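Local coordinates for putrescine aminotransferase (Halomonas elongata DSM 2581, PDB 6GWI), which probably transfers amino groups from amine donors such as putrescine to carbonyl acceptors, as a pyridoxal-5'-phosphate-dependent class-III aminotransferase, at residues P278-I283 with V297-R302; D51-L56 with G409-S414; R146-H151 with G161-M166; K285-G290 with A328-N333. One frame throughout, in Å; residues are numbered along the deposited sequence.

In the fold
All four contacts are largely buried, and they differ in what holds them. Contact 1 is regular sheet: an antiparallel pair of strands with backbone bonds and apolar side chains. Contact 2 packs two irregular segments, far apart in sequence, through apolar surfaces next to the second subunit. Contact 3 is a turn gripped by backbone bonds, and contact 4 fastens a loop to a helix through one asparagine amide. Contacts 3 and 4 both reach the cofactor, with centres about 27 Å apart, and residues 278-283 and 285-290 adjoin in sequence, so strand and lysine loop are successive. Contact 2 touches contact 4, where Leu56 O lies 3.4 Å from Lys285 CE.

Contact 1: P278-I283 with V297-R302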
loop_
_atom_site.group_PDB
_atom_site.type_symbol
_atom_site.label_atom_id
_atom_site.label_comp_id
_atom_site.label_asym_id
_atom_site.label_seq_id
_atom_site.Cartn_x
_atom_site.Cartn_y
_atom_site.Cartn_z
ATOM N N PRO B 278 -21.774 9.569 -0.731
ATOM C CA PRO B 278 -21.081 8.649 0.169
ATOM C C PRO B 278 -20.474 9.387 1.351
ATOM O O PRO B 278 -20.236 10.598 1.325
ATOM C CB PRO B 278 -20.001 8.022 -0.720
ATOM C CG PRO B 278 -19.774 9.019 -1.798
ATOM C CD PRO B 278 -21.107 9.664 -2.045
ATOM N N ASP B 279 -20.277 8.639 2.427
ATOM C CA ASP B 279 -19.569 9.154 3.586
ATOM C C ASP B 279 -18.067 9.007 3.425
ATOM O O ASP B 279 -17.306 9.806 3.980
ATOM C CB ASP B 279 -20.060 8.437 4.844
ATOM C CG ASP B 279 -21.531 8.697 5.114
ATOM O OD1 ASP B 279 -21.864 9.822 5.539
ATOM O OD2 ASP B 279 -22.354 7.790 4.860
ATOM N N LEU B 280 -17.632 8.015 2.654
ATOM C CA LEU B 280 -16.220 7.791 2.385
ATOM C C LEU B 280 -16.063 7.329 0.947
ATOM O O LEU B 280 -16.917 6.634 0.400
ATOM C CB LEU B 280 -15.631 6.750 3.343
ATOM C CG LEU B 280 -15.799 7.020 4.840
ATOM C CD1 LEU B 280 -15.556 5.751 5.636
ATOM C CD2 LEU B 280 -14.855 8.121 5.299
ATOM N N MET B 281 -14.940 7.726 0.327
ATOM C CA MET B 281 -14.644 7.356 -1.051
ATOM C C MET B 281 -13.158 7.034 -1.176
ATOM O O MET B 281 -12.320 7.949 -1.192
ATOM C CB MET B 281 -15.029 8.463 -2.034
ATOM C CG MET B 281 -16.527 8.725 -2.168
ATOM S SD MET B 281 -16.935 9.867 -3.515
ATOM C CE MET B 281 -15.905 11.266 -3.091
ATOM N N PRO B 282 -12.794 5.755 -1.243
ATOM C CA PRO B 282 -11.406 5.417 -1.575
ATOM C C PRO B 282 -11.117 5.694 -3.042
ATOM O O PRO B 282 -11.991 5.595 -3.907
ATOM C CB PRO B 282 -11.303 3.923 -1.244
ATOM C CG PRO B 282 -12.699 3.412 -1.267
ATOM C CD PRO B 282 -13.601 4.565 -0.907
ATOM N N ILE B 283 -9.867 6.077 -3.310
ATOM C CA ILE B 283 -9.442 6.463 -4.650
ATOM C C ILE B 283 -8.000 6.030 -4.864
ATOM O O ILE B 283 -7.230 5.856 -3.917
ATOM C CB ILE B 283 -9.581 7.989 -4.874
ATOM C CG1 ILE B 283 -8.853 8.746 -3.760
ATOM C CG2 ILE B 283 -11.046 8.381 -4.960
ATOM C CD1 ILE B 283 -8.785 10.241 -3.987
ATOM N N VAL B 297 -8.457 8.349 0.852
ATOM C CA VAL B 297 -9.870 8.271 1.192
ATOM C C VAL B 297 -10.385 9.698 1.264
ATOM O O VAL B 297 -9.882 10.503 2.060
ATOM C CB VAL B 297 -10.110 7.540 2.522
ATOM C CG1 VAL B 297 -11.606 7.436 2.813
ATOM C CG2 VAL B 297 -9.475 6.158 2.497
ATOM N N LEU B 298 -11.361 10.023 0.423
ATOM C CA LEU B 298 -12.097 11.273 0.570
ATOM C C LEU B 298 -13.126 11.066 1.675
ATOM O O LEU B 298 -13.942 10.138 1.607
ATOM C CB LEU B 298 -12.753 11.677 -0.745
ATOM C CG LEU B 298 -11.778 11.951 -1.897
ATOM C CD1 LEU B 298 -12.494 12.099 -3.229
ATOM C CD2 LEU B 298 -10.947 13.192 -1.615
ATOM N N VAL B 299 -13.092 11.925 2.686
ATOM C CA VAL B 299 -13.815 11.700 3.934
ATOM C C VAL B 299 -14.929 12.731 4.030
ATOM O O VAL B 299 -14.676 13.941 3.964
ATOM C CB VAL B 299 -12.881 11.787 5.153
ATOM C CG1 VAL B 299 -13.651 11.510 6.442
ATOM C CG2 VAL B 299 -11.709 10.821 5.003
ATOM N N GLY B 300 -16.161 12.248 4.193
ATOM C CA GLY B 300 -17.289 13.140 4.331
ATOM C C GLY B 300 -17.311 13.831 5.679
ATOM O O GLY B 300 -16.711 13.384 6.657
ATOM N N ASP B 301 -18.050 14.944 5.723
ATOM C CA ASP B 301 -18.079 15.778 6.920
ATOM C C ASP B 301 -18.563 15.006 8.140
ATOM O O ASP B 301 -18.095 15.247 9.259
ATOM C CB ASP B 301 -18.977 16.997 6.693
ATOM C CG ASP B 301 -18.353 18.030 5.780
ATOM O OD1 ASP B 301 -17.110 18.049 5.655
ATOM O OD2 ASP B 301 -19.106 18.840 5.201
ATOM N N ARG B 302 -19.530 14.105 7.958
ATOM C CA ARG B 302 -20.079 13.379 9.101
ATOM C C ARG B 302 -19.015 12.521 9.777
ATOM O O ARG B 302 -18.888 12.532 11.006
ATOM C CB ARG B 302 -21.303 12.562 8.685
ATOM C CG ARG B 302 -21.859 11.717 9.818
ATOM C CD ARG B 302 -23.276 11.234 9.550
ATOM N NE ARG B 302 -24.177 12.385 9.464
ATOM C CZ ARG B 302 -25.464 12.329 9.137
ATOM N NH1 ARG B 302 -26.041 11.167 8.864
ATOM N NH2 ARG B 302 -26.179 13.443 9.093
#
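Met281 and Leu298 face each other as a hydrogen-bonded antiparallel pair, and their side chains share one side of the sheet. The two amides give to the two carbonyls: Leu298 N to Met281 O at 2.8 Å, and Met281 N to Leu298 O at 2.9 Å. A third bond, Gly300 N to Asp279 O at 2.7 Å, extends the ladder to the start of helix 301-311, and the strand axes run at 169°. Followed outward, Leu298 lies with its CB 3.8 Å from Met281 O and near Met281 CE as well. Its CG comes to 4.0 Å from Ile283 CD1, whose side chain passes at roughly a right angle. Its tip, CD1, then meets Met281 CE at 3.5 Å, because the methionine chain bends at its last torsion (chi3 -54°) and brings the methyl to the leucine. Ile108 and Phe269 also pack on this side. On the other face Leu280 CD2 rests 3.8 Å from Val299 CG1, the two chains side by side and pointing the same way, while Pro282 and Leu280 lean on helix 117-134. This is a beta hairpin, strands 280-283 and 295-300, in the large domain of a fold type I aminotransferase, and its long connection carries the cofactor lysine.

Contact 2: D51-L56 with G409-S414; sequences DGMAGL and GLVMRS
Val411 and Met53 give up the most surface here, and they meet through Val411 CG1 and Met53 CG at 3.9 Å, crossing at about a right angle. A chi1 of 180° swings the valine CG1 towards the methionine. Met53, bent at chi2 and chi3, also lays its CG 3.6 Å from Arg413 CG, so the aliphatic part of the arginine serves as packing while its guanidinium makes a cation-pi contact with Phe86 of the second subunit, which packs on Met53 and Val411 too. Residues 51-54 form a type I turn leading into the weakly bonded helix 54-57, while 409-414 runs from helix 397-407 into strand 413-415, an edge strand, within this chain, of the antiparallel sheet with 418-421. Asp51 braces the turn as an Asx turn: OD1 accepts from Met53 N at 3.1 Å, met from above the carboxylate plane, and OD2 from Gly55 N at 2.7 Å on its syn side. Tyr63 OH gives OD2 a further partner. An alanine in place of Asp51 is likely to leave the Met53 and Gly55 amides without their acceptor and the turn less firmly set. Gly52 CA lies 3.2 Å from Val411 O, where a beta-carbon would collide.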
loop_
_atom_site.group_PDB
_atom_site.type_symbol
_atom_site.label_atom_id
_atom_site.label_comp_id
_atom_site.label_asym_id
_atom_site.label_seq_id
_atom_site.Cartn_x
_atom_site.Cartn_y
_atom_site.Cartn_z
ATOM N N ASP B 51 -3.343 -0.342 -26.114
ATOM C CA ASP B 51 -3.633 -0.657 -24.712
ATOM C C ASP B 51 -5.069 -0.256 -24.394
ATOM O O ASP B 51 -5.343 0.841 -23.907
ATOM C CB ASP B 51 -2.651 0.046 -23.781
ATOM C CG ASP B 51 -2.813 -0.380 -22.324
ATOM O OD1 ASP B 51 -3.653 -1.260 -22.042
ATOM O OD2 ASP B 51 -2.104 0.171 -21.456
ATOM N N GLY B 52 -5.999 -1.170 -24.667
ATOM C CA GLY B 52 -7.395 -0.951 -24.354
ATOM C C GLY B 52 -7.747 -0.967 -22.881
ATOM O O GLY B 52 -8.912 -0.731 -22.545
ATOM N N MET B 53 -6.785 -1.234 -21.993
ATOM C CA MET B 53 -7.027 -1.234 -20.554
ATOM C C MET B 53 -6.293 -0.113 -19.823
ATOM O O MET B 53 -6.325 -0.070 -18.588
ATOM C CB MET B 53 -6.623 -2.580 -19.943
ATOM C CG MET B 53 -7.553 -3.739 -20.259
ATOM S SD MET B 53 -9.242 -3.517 -19.651
ATOM C CE MET B 53 -8.980 -3.453 -17.878
ATOM N N ALA B 54 -5.624 0.779 -20.548
ATOM C CA ALA B 54 -4.903 1.900 -19.948
ATOM C C ALA B 54 -4.071 1.435 -18.753
ATOM O O ALA B 54 -4.232 1.895 -17.620
ATOM C CB ALA B 54 -5.875 3.010 -19.541
ATOM N N GLY B 55 -3.147 0.521 -19.037
ATOM C CA GLY B 55 -2.341 -0.082 -17.998
ATOM C C GLY B 55 -3.151 -1.084 -17.204
ATOM O O GLY B 55 -3.218 -2.262 -17.566
ATOM N N LEU B 56 -3.768 -0.620 -16.102
ATOM C CA LEU B 56 -4.719 -1.407 -15.310
ATOM C C LEU B 56 -5.806 -0.448 -14.797
ATOM O O LEU B 56 -5.917 -0.156 -13.608
ATOM C CB LEU B 56 -4.015 -2.143 -14.167
ATOM C CG LEU B 56 -4.790 -3.239 -13.433
ATOM C CD1 LEU B 56 -5.228 -4.345 -14.379
ATOM C CD2 LEU B 56 -3.948 -3.821 -12.298
ATOM N N GLY B 409 -2.963 -7.265 -31.729
ATOM C CA GLY B 409 -2.520 -5.949 -31.340
ATOM C C GLY B 409 -3.466 -5.152 -30.470
ATOM O O GLY B 409 -3.459 -3.918 -30.552
ATOM N N LEU B 410 -4.276 -5.808 -29.641
ATOM C CA LEU B 410 -5.193 -5.107 -28.752
ATOM C C LEU B 410 -5.195 -5.767 -27.381
ATOM O O LEU B 410 -5.352 -6.986 -27.274
ATOM C CB LEU B 410 -6.619 -5.093 -29.316
ATOM C CG LEU B 410 -7.701 -4.510 -28.404
ATOM C CD1 LEU B 410 -7.450 -3.038 -28.120
ATOM C CD2 LEU B 410 -9.075 -4.705 -29.026
ATOM N N VAL B 411 -5.025 -4.955 -26.339
ATOM C CA VAL B 411 -5.250 -5.410 -24.971
ATOM C C VAL B 411 -6.738 -5.258 -24.667
ATOM O O VAL B 411 -7.245 -4.145 -24.518
ATOM C CB VAL B 411 -4.404 -4.630 -23.958
ATOM C CG1 VAL B 411 -4.683 -5.139 -22.542
ATOM C CG2 VAL B 411 -2.927 -4.756 -24.284
ATOM N N MET B 412 -7.436 -6.385 -24.578
ATOM C CA MET B 412 -8.811 -6.438 -24.094
ATOM C C MET B 412 -8.933 -7.667 -23.210
ATOM O O MET B 412 -8.715 -8.790 -23.674
ATOM C CB MET B 412 -9.798 -6.472 -25.260
ATOM C CG MET B 412 -11.251 -6.701 -24.886
ATOM S SD MET B 412 -12.335 -6.096 -26.192
ATOM C CE MET B 412 -11.697 -7.001 -27.590
ATOM N N ARG B 413 -9.272 -7.451 -21.941
ATOM C CA ARG B 413 -9.212 -8.506 -20.944
ATOM C C ARG B 413 -10.511 -9.303 -20.884
ATOM O O ARG B 413 -11.554 -8.901 -21.403
ATOM C CB ARG B 413 -8.892 -7.932 -19.565
ATOM C CG ARG B 413 -7.534 -7.256 -19.481
ATOM C CD ARG B 413 -6.375 -8.176 -19.873
ATOM N NE ARG B 413 -6.114 -9.233 -18.899
ATOM C CZ ARG B 413 -5.213 -10.196 -19.070
ATOM N NH1 ARG B 413 -4.485 -10.235 -20.177
ATOM N NH2 ARG B 413 -5.036 -11.121 -18.135
ATOM N N SER B 414 -10.426 -10.457 -20.228
ATOM C CA SER B 414 -11.542 -11.376 -20.072
ATOM C C SER B 414 -11.778 -11.646 -18.594
ATOM O O SER B 414 -10.830 -11.909 -17.847
ATOM C CB SER B 414 -11.263 -12.686 -20.813
ATOM O OG SER B 414 -10.042 -13.259 -20.375
#

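Contact 3: R146-H151 with G161-M166; sequences RENAYH and GGMAPM. With PLP (pyridoxal-5'-phosphate), chain D.
Gly162 sits against the turn of residues 146-149 and uses both its backbone polar groups there. Its N gives to Ala149 O at 2.8 Å in a nearly straight bond (169° at the hydrogen), and its O accepts from Asn148 N at 2.9 Å, the donor standing above the carbonyl plane. Glu147 OE1 lies 3.1 Å from the same Gly162 O, but both are acceptors and are not bonded. Inside the turn Ala149 N gives to Arg146 O at 3.1 Å, closing a type II beta turn in which Asn148 takes the positive-phi place. The lack of a side chain on Gly162 permits the close approach, its CA 4.1 Å from Glu147 CA. Asn148 ND2 gives to Gly229 O and Gln182 OE1, while OD1 lies 3.4 Å from Met163 SD; Arg146 NH1 is hydrogen-bonded to Tyr238 OH. The turn follows strand 142-146 of the parallel sheet and leads into the cofactor pocket, as in other fold type I aminotransferases. There Tyr150 N gives to Glu223 OE2, and His151 ND1 is hydrogen-bonded to Asp256 OD2, probably helping to position this pocket aspartate. A chi1 of -172° carries the Tyr150 ring between PLP and Met166, with CE2 3.4 Å from PLP C4. Its other edge receives Met166 in a Met-aromatic contact, SD 3.6 Å from Tyr150 CE1 and 74° off the ring normal. Replacing Tyr150 with an alanine is likely to cost PLP the ring edge packed on C4, opening a gap there, and Met166 its aromatic neighbour. Phe315 of the second subunit also packs on Met166.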
loop_
_atom_site.group_PDB
_atom_site.type_symbol
_atom_site.label_atom_id
_atom_site.label_comp_id
_atom_site.label_asym_id
_atom_site.label_seq_id
_atom_site.Cartn_x
_atom_site.Cartn_y
_atom_site.Cartn_z
ATOM N N ARG B 146 -20.669 -6.676 -1.656
ATOM C CA ARG B 146 -21.378 -7.461 -2.652
ATOM C C ARG B 146 -20.490 -8.576 -3.180
ATOM O O ARG B 146 -19.264 -8.438 -3.264
ATOM C CB ARG B 146 -21.857 -6.585 -3.817
ATOM C CG ARG B 146 -22.791 -5.465 -3.377
ATOM C CD ARG B 146 -23.295 -4.624 -4.543
ATOM N NE ARG B 146 -22.206 -4.053 -5.329
ATOM C CZ ARG B 146 -22.370 -3.152 -6.294
ATOM N NH1 ARG B 146 -23.582 -2.701 -6.588
ATOM N NH2 ARG B 146 -21.318 -2.694 -6.957
ATOM N N GLU B 147 -21.128 -9.694 -3.509
ATOM C CA GLU B 147 -20.446 -10.767 -4.216
ATOM C C GLU B 147 -19.886 -10.247 -5.535
ATOM O O GLU B 147 -20.493 -9.405 -6.202
ATOM C CB GLU B 147 -21.404 -11.935 -4.441
ATOM C CG GLU B 147 -21.682 -12.736 -3.167
ATOM C CD GLU B 147 -20.462 -13.524 -2.704
ATOM O OE1 GLU B 147 -19.540 -13.733 -3.527
ATOM O OE2 GLU B 147 -20.430 -13.956 -1.532
ATOM N N ASN B 148 -18.702 -10.742 -5.892
ATOM C CA ASN B 148 -17.982 -10.344 -7.097
ATOM C C ASN B 148 -17.539 -8.885 -7.063
ATOM O O ASN B 148 -17.202 -8.310 -8.103
ATOM C CB ASN B 148 -18.813 -10.605 -8.356
ATOM C CG ASN B 148 -17.972 -10.595 -9.612
ATOM O OD1 ASN B 148 -16.831 -11.058 -9.618
ATOM N ND2 ASN B 148 -18.528 -10.052 -10.687
ATOM N N ALA B 149 -17.541 -8.264 -5.888
ATOM C CA ALA B 149 -16.933 -6.954 -5.739
ATOM C C ALA B 149 -15.423 -7.099 -5.574
ATOM O O ALA B 149 -14.916 -8.134 -5.134
ATOM C CB ALA B 149 -17.513 -6.210 -4.538
ATOM N N TYR B 150 -14.704 -6.038 -5.925
ATOM C CA TYR B 150 -13.264 -5.983 -5.721
ATOM C C TYR B 150 -12.935 -4.706 -4.965
ATOM O O TYR B 150 -13.301 -3.611 -5.403
ATOM C CB TYR B 150 -12.492 -6.043 -7.042
ATOM C CG TYR B 150 -11.008 -6.185 -6.813
ATOM C CD1 TYR B 150 -10.445 -7.425 -6.557
ATOM C CD2 TYR B 150 -10.172 -5.077 -6.830
ATOM C CE1 TYR B 150 -9.093 -7.564 -6.327
ATOM C CE2 TYR B 150 -8.810 -5.206 -6.605
ATOM C CZ TYR B 150 -8.279 -6.456 -6.351
ATOM O OH TYR B 150 -6.932 -6.621 -6.122
ATOM N N HIS B 151 -12.276 -4.856 -3.814
ATOM C CA HIS B 151 -11.881 -3.720 -2.992
ATOM C C HIS B 151 -10.415 -3.804 -2.580
ATOM O O HIS B 151 -10.024 -3.191 -1.585
ATOM C CB HIS B 151 -12.783 -3.617 -1.761
ATOM C CG HIS B 151 -14.225 -3.395 -2.096
ATOM N ND1 HIS B 151 -14.677 -2.252 -2.721
ATOM C CD2 HIS B 151 -15.316 -4.176 -1.909
ATOM C CE1 HIS B 151 -15.983 -2.335 -2.899
ATOM N NE2 HIS B 151 -16.395 -3.495 -2.416
ATOM N N GLY B 161 -13.933 -7.449 -0.464
ATOM C CA GLY B 161 -14.284 -7.929 -1.778
ATOM C C GLY B 161 -15.126 -9.182 -1.697
ATOM O O GLY B 161 -15.263 -9.816 -0.648
ATOM N N GLY B 162 -15.705 -9.534 -2.844
ATOM C CA GLY B 162 -16.573 -10.691 -2.952
ATOM C C GLY B 162 -16.048 -11.767 -3.881
ATOM O O GLY B 162 -16.837 -12.471 -4.517
ATOM N N MET B 163 -14.724 -11.909 -3.970
ATOM C CA MET B 163 -14.095 -12.877 -4.866
ATOM C C MET B 163 -13.805 -14.168 -4.105
ATOM O O MET B 163 -12.892 -14.215 -3.273
ATOM C CB MET B 163 -12.805 -12.305 -5.455
ATOM C CG MET B 163 -12.978 -10.970 -6.154
ATOM S SD MET B 163 -14.036 -11.115 -7.603
ATOM C CE MET B 163 -13.930 -9.458 -8.270
ATOM N N ALA B 164 -14.549 -15.228 -4.420
ATOM C CA ALA B 164 -14.335 -16.499 -3.734
ATOM C C ALA B 164 -12.908 -17.017 -3.871
ATOM O O ALA B 164 -12.362 -17.504 -2.866
ATOM C CB ALA B 164 -15.340 -17.540 -4.243
ATOM N N PRO B 165 -12.257 -16.957 -5.037
ATOM C CA PRO B 165 -10.866 -17.443 -5.109
ATOM C C PRO B 165 -9.905 -16.659 -4.227
ATOM O O PRO B 165 -8.914 -17.231 -3.754
ATOM C CB PRO B 165 -10.513 -17.308 -6.600
ATOM C CG PRO B 165 -11.823 -17.166 -7.315
ATOM C CD PRO B 165 -12.772 -16.527 -6.350
ATOM N N MET B 166 -10.164 -15.369 -3.987
ATOM C CA MET B 166 -9.349 -14.611 -3.042
ATOM C C MET B 166 -9.653 -15.036 -1.609
ATOM O O MET B 166 -8.738 -15.259 -0.806
ATOM C CB MET B 166 -9.595 -13.110 -3.208
ATOM C CG MET B 166 -9.134 -12.515 -4.527
ATOM S SD MET B 166 -9.303 -10.718 -4.549
ATOM C CE MET B 166 -7.922 -10.230 -3.521
HETATM N N1 PLP D . -10.928 -0.963 -5.317
HETATM C C2 PLP D . -11.268 -1.136 -6.642
HETATM C C2A PLP D . -12.678 -0.862 -7.093
HETATM C C3 PLP D . -10.305 -1.559 -7.554
HETATM O O3 PLP D . -10.665 -1.725 -8.866
HETATM C C4 PLP D . -8.989 -1.804 -7.148
HETATM C C4A PLP D . -7.896 -1.609 -8.166
HETATM C C5 PLP D . -8.667 -1.632 -5.798
HETATM C C6 PLP D . -9.637 -1.210 -4.895
HETATM C C5A PLP D . -7.269 -1.893 -5.281
HETATM O O4P PLP D . -6.373 -0.858 -5.615
HETATM P P PLP D . -4.793 -1.161 -5.533
HETATM O O1P PLP D . -4.437 -1.571 -4.123
HETATM O O2P PLP D . -4.033 0.079 -5.940
HETATM O O3P PLP D . -4.462 -2.285 -6.480
#

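Contact 4: K285-G290 with A328-N333; sequences KGLSSG and AVALKN. With PLP (pyridoxal-5'-phosphate), chain D.
Ser288 and Ala330 bring the two backbones closest together, their CA atoms 4.1 Å apart. One partner is a regular helix; the other is a short 3-10 turn at 286-287 followed by Ser289 with positive phi. Gly286 O is directed towards Asn333, whereas Leu287 O is approached from the side; a chi1 of 176° extends the asparagine from the helix to meet them. Its amide divides its work: ND2 makes two weak hydrogen bonds, to Gly286 O at 3.0 Å and Leu287 O at 3.1 Å, and OD1 accepts from Ser289 OG at 2.6 Å, with the hydroxyl 39° out of the carbonyl plane. The short serine bond probably restrains the rotation of the amide, with the ND2 bonds as weak support, and Ser289 OG is also bonded to Leu61 N. Beside this polar group Ala330 CB packs 4.1 Å from Leu287 CG, and Leu96 and Leu100 of helix 91-103 back that patch. From the start of the loop Lys285 reaches the other way, its extended chain bending only at chi4 (89°) to set NZ 1.2 Å from PLP C4A. That covalent link is the internal aldimine, the Schiff-base lysine site of fold type I aminotransferases.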
loop_
_atom_site.group_PDB
_atom_site.type_symbol
_atom_site.label_atom_id
_atom_site.label_comp_id
_atom_site.label_asym_id
_atom_site.label_seq_id
_atom_site.Cartn_x
_atom_site.Cartn_y
_atom_site.Cartn_z
ATOM N N LYS B 285 -5.446 4.665 -8.683
ATOM C CA LYS B 285 -5.426 4.443 -10.128
ATOM C C LYS B 285 -5.403 5.752 -10.913
ATOM O O LYS B 285 -4.341 6.370 -11.049
ATOM C CB LYS B 285 -6.617 3.565 -10.536
ATOM C CG LYS B 285 -6.426 2.091 -10.137
ATOM C CD LYS B 285 -7.514 1.174 -10.683
ATOM C CE LYS B 285 -7.221 -0.317 -10.423
ATOM N NZ LYS B 285 -7.747 -0.843 -9.119
ATOM N N GLY B 286 -6.549 6.185 -11.440
ATOM C CA GLY B 286 -6.578 7.373 -12.283
ATOM C C GLY B 286 -6.174 8.654 -11.581
ATOM O O GLY B 286 -5.919 9.660 -12.257
ATOM N N LEU B 287 -6.118 8.641 -10.247
ATOM C CA LEU B 287 -5.709 9.813 -9.478
ATOM C C LEU B 287 -4.415 10.418 -10.001
ATOM O O LEU B 287 -4.237 11.643 -9.974
ATOM C CB LEU B 287 -5.555 9.411 -8.009
ATOM C CG LEU B 287 -4.999 10.439 -7.029
ATOM C CD1 LEU B 287 -5.804 11.732 -7.074
ATOM C CD2 LEU B 287 -4.994 9.838 -5.630
ATOM N N SER B 288 -3.493 9.576 -10.464
ATOM C CA SER B 288 -2.198 10.020 -10.965
ATOM C C SER B 288 -1.946 9.554 -12.396
ATOM O O SER B 288 -0.805 9.598 -12.864
ATOM C CB SER B 288 -1.086 9.513 -10.045
ATOM O OG SER B 288 -1.070 8.096 -10.021
ATOM N N SER B 289 -2.992 9.122 -13.102
ATOM C CA SER B 289 -2.847 8.405 -14.372
ATOM C C SER B 289 -1.848 7.258 -14.239
ATOM O O SER B 289 -1.231 6.831 -15.219
ATOM C CB SER B 289 -2.430 9.343 -15.510
ATOM O OG SER B 289 -3.527 10.118 -15.968
ATOM N N GLY B 290 -1.698 6.736 -13.025
ATOM C CA GLY B 290 -0.782 5.647 -12.770
ATOM C C GLY B 290 0.688 5.993 -12.844
ATOM O O GLY B 290 1.522 5.103 -12.644
ATOM N N ALA B 328 2.721 15.555 -6.110
ATOM C CA ALA B 328 2.990 16.534 -7.159
ATOM C C ALA B 328 2.507 16.037 -8.518
ATOM O O ALA B 328 1.945 16.807 -9.308
ATOM C CB ALA B 328 4.487 16.843 -7.205
ATOM N N VAL B 329 2.732 14.755 -8.815
ATOM C CA VAL B 329 2.286 14.188 -10.084
ATOM C C VAL B 329 0.767 14.100 -10.135
ATOM O O VAL B 329 0.149 14.415 -11.159
ATOM C CB VAL B 329 2.944 12.811 -10.298
ATOM C CG1 VAL B 329 2.220 12.016 -11.372
ATOM C CG2 VAL B 329 4.393 12.995 -10.685
ATOM N N ALA B 330 0.142 13.634 -9.053
ATOM C CA ALA B 330 -1.315 13.563 -9.015
ATOM C C ALA B 330 -1.935 14.943 -9.197
ATOM O O ALA B 330 -2.909 15.104 -9.946
ATOM C CB ALA B 330 -1.769 12.934 -7.699
ATOM N N LEU B 331 -1.398 15.948 -8.508
ATOM C CA LEU B 331 -1.911 17.305 -8.649
ATOM C C LEU B 331 -1.859 17.761 -10.102
ATOM O O LEU B 331 -2.825 18.330 -10.624
ATOM C CB LEU B 331 -1.112 18.259 -7.764
ATOM C CG LEU B 331 -1.479 19.743 -7.868
ATOM C CD1 LEU B 331 -2.922 19.989 -7.440
ATOM C CD2 LEU B 331 -0.516 20.582 -7.039
ATOM N N LYS B 332 -0.722 17.550 -10.764
ATOM C CA LYS B 332 -0.596 17.988 -12.149
ATOM C C LYS B 332 -1.554 17.213 -13.045
ATOM O O LYS B 332 -2.147 17.779 -13.969
ATOM C CB LYS B 332 0.846 17.822 -12.623
ATOM C CG LYS B 332 1.161 18.540 -13.930
ATOM C CD LYS B 332 0.969 20.047 -13.767
ATOM C CE LYS B 332 1.901 20.849 -14.657
ATOM N NZ LYS B 332 1.513 22.289 -14.699
ATOM N N ASN B 333 -1.720 15.915 -12.777
ATOM C CA ASN B 333 -2.667 15.105 -13.536
ATOM C C ASN B 333 -4.083 15.662 -13.421
ATOM O O ASN B 333 -4.779 15.825 -14.429
ATOM C CB ASN B 333 -2.605 13.656 -13.046
ATOM C CG ASN B 333 -3.634 12.767 -13.709
ATOM O OD1 ASN B 333 -3.542 12.469 -14.898
ATOM N ND2 ASN B 333 -4.616 12.324 -12.933
HETATM N N1 PLP D . -10.928 -0.963 -5.317
HETATM C C2 PLP D . -11.268 -1.136 -6.642
HETATM C C2A PLP D . -12.678 -0.862 -7.093
HETATM C C3 PLP D . -10.305 -1.559 -7.554
HETATM O O3 PLP D . -10.665 -1.725 -8.866
HETATM C C4 PLP D . -8.989 -1.804 -7.148
HETATM C C4A PLP D . -7.896 -1.609 -8.166
HETATM C C5 PLP D . -8.667 -1.632 -5.798
HETATM C C6 PLP D . -9.637 -1.210 -4.895
HETATM C C5A PLP D . -7.269 -1.893 -5.281
HETATM O O4P PLP D . -6.373 -0.858 -5.615
HETATM P P PLP D . -4.793 -1.161 -5.533
HETATM O O1P PLP D . -4.437 -1.571 -4.123
HETATM O O2P PLP D . -4.033 0.079 -5.940
HETATM O O3P PLP D . -4.462 -2.285 -6.480
#